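Local coordinates for protein internalin C2 (Listeria monocytogenes serotype 4b str. F2365, PDB 4FHO) that is a leucine-rich-repeat protein of the internalin family, probably displayed by the bacterium for adhesion to or invasion of host cells, at residues I72-K77 against T94-S99. Residues are numbered along the deposited sequence; the frame is centred on the assembly and turned at random.
Sequences IGLELK and TELELS
L74 and L96 run alongside each other, both directed into the core of a leucine-rich-repeat solenoid, whose successive turns each lay one short strand on a common parallel sheet. Strands 73-75 and 95-97 are such neighbours, their directions only 9° apart. The two leucines agree in both torsions, with CG anti to the backbone N, and this match sets CD1 of L96 against CB and CD2 of L74, 3.9 Å from the latter. Just past the strands L76 and L98 also run abreast, but with CG beside the backbone N, and CB of L76 lies 4.0 Å from CD2 of L98; branched, wholly apolar leucine fills such stacked rows well.

The other face carries E75, E95 and E97, partly exposed acids whose charged ends can meet solvent; a water links E97 OE1 to K77 N. E75 and E97 extend in parallel, OE2 to OE2 3.7 Å, and should repel each other. E95 was modelled in two conformers; in this one it bends at chi2 (-116°) and leans over G73, where the absence of a side chain leaves room, its carboxylate plane 19° from that of E75.

Backbone bonds zip the strands: E95 O receives L74 N, L74 O receives E97 N, and E97 O receives L76 N at 2.8 Å. Beyond them the side chain of N101 bonds the carbonyls of both L76 and L98, tying the two turns together. At the opposite end, I72 O is gripped twice, by E95 N at 3.1 Å and, on a lone pair in the carbonyl plane, by T94 N at 2.8 Å.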
# COMPACT_ATOMS: atom_id res chain seq x y z
N ILE A 72 8.90 -7.40 -7.92
CA ILE A 72 8.14 -6.27 -8.46
C ILE A 72 6.76 -6.14 -7.78
O ILE A 72 6.35 -5.03 -7.45
CB ILE A 72 7.98 -6.41 -10.00
CG1 ILE A 72 9.32 -6.13 -10.69
CG2 ILE A 72 6.94 -5.45 -10.57
CD1 ILE A 72 9.34 -6.51 -12.16
N GLY A 73 6.07 -7.26 -7.59
CA GLY A 73 4.72 -7.29 -6.98
C GLY A 73 4.67 -8.25 -5.80
O GLY A 73 5.13 -9.39 -5.91
N LEU A 74 4.12 -7.80 -4.68
CA LEU A 74 3.95 -8.63 -3.49
C LEU A 74 2.51 -8.52 -3.01
O LEU A 74 2.06 -7.44 -2.64
CB LEU A 74 4.96 -8.20 -2.40
CG LEU A 74 5.11 -9.10 -1.17
CD1 LEU A 74 5.42 -10.57 -1.52
CD2 LEU A 74 6.19 -8.53 -0.27
N GLU A 75 1.80 -9.64 -3.04
CA GLU A 75 0.38 -9.72 -2.72
C GLU A 75 0.26 -10.57 -1.46
O GLU A 75 0.39 -11.80 -1.52
CB GLU A 75 -0.39 -10.31 -3.91
CG GLU A 75 -0.29 -9.48 -5.18
CD GLU A 75 -1.01 -10.10 -6.39
OE1 GLU A 75 -1.23 -11.33 -6.43
OE2 GLU A 75 -1.33 -9.32 -7.32
N LEU A 76 0.04 -9.90 -0.33
CA LEU A 76 0.01 -10.54 0.98
C LEU A 76 -1.23 -10.17 1.79
O LEU A 76 -1.21 -10.22 3.03
CB LEU A 76 1.29 -10.21 1.75
CG LEU A 76 2.60 -10.79 1.19
CD1 LEU A 76 3.82 -10.25 1.92
CD2 LEU A 76 2.62 -12.31 1.20
N LYS A 77 -2.32 -9.86 1.07
CA LYS A 77 -3.62 -9.54 1.68
C LYS A 77 -4.13 -10.65 2.63
O LYS A 77 -3.99 -11.84 2.34
CB LYS A 77 -4.69 -9.21 0.61
CG LYS A 77 -6.12 -9.02 1.12
CD LYS A 77 -7.08 -8.49 0.05
CE LYS A 77 -8.39 -8.07 0.69
NZ LYS A 77 -9.49 -7.91 -0.30
N THR A 94 7.14 -2.43 -6.96
CA THR A 94 6.20 -1.36 -7.39
C THR A 94 4.75 -1.54 -6.87
O THR A 94 4.00 -0.57 -6.85
CB THR A 94 6.15 -1.20 -8.93
OG1 THR A 94 5.63 -2.38 -9.55
CG2 THR A 94 7.54 -0.91 -9.50
N GLU A 95 4.39 -2.77 -6.51
CA GLU A 95 3.06 -3.14 -6.05
C GLU A 95 3.22 -3.88 -4.73
O GLU A 95 3.82 -4.96 -4.69
CB GLU A 95 2.37 -4.01 -7.10
CG GLU A 95 0.97 -4.51 -6.71
CD GLU A 95 0.88 -6.02 -6.57
OE1 GLU A 95 0.65 -6.73 -7.59
OE2 GLU A 95 0.98 -6.52 -5.42
N LEU A 96 2.70 -3.29 -3.65
CA LEU A 96 2.73 -3.91 -2.31
C LEU A 96 1.31 -3.93 -1.72
O LEU A 96 0.74 -2.88 -1.47
CB LEU A 96 3.69 -3.14 -1.41
CG LEU A 96 3.93 -3.66 0.00
CD1 LEU A 96 4.37 -5.13 0.04
CD2 LEU A 96 4.96 -2.75 0.65
N GLU A 97 0.75 -5.13 -1.53
CA GLU A 97 -0.61 -5.32 -1.01
C GLU A 97 -0.52 -6.00 0.34
O GLU A 97 -0.20 -7.19 0.42
CB GLU A 97 -1.47 -6.14 -1.98
CG GLU A 97 -1.70 -5.44 -3.33
CD GLU A 97 -2.47 -6.31 -4.34
OE1 GLU A 97 -3.34 -7.11 -3.94
OE2 GLU A 97 -2.20 -6.18 -5.55
N LEU A 98 -0.78 -5.23 1.39
CA LEU A 98 -0.69 -5.69 2.77
C LEU A 98 -1.99 -5.58 3.55
O LEU A 98 -1.98 -5.74 4.78
CB LEU A 98 0.43 -4.91 3.46
CG LEU A 98 1.85 -5.22 3.00
CD1 LEU A 98 2.79 -4.24 3.67
CD2 LEU A 98 2.22 -6.66 3.34
N SER A 99 -3.10 -5.34 2.84
CA SER A 99 -4.45 -5.23 3.41
C SER A 99 -4.80 -6.35 4.41
O SER A 99 -4.57 -7.52 4.13
CB SER A 99 -5.48 -5.24 2.26
OG SER A 99 -6.81 -5.39 2.74
O HOH W 1 -2.96 -9.42 -2.01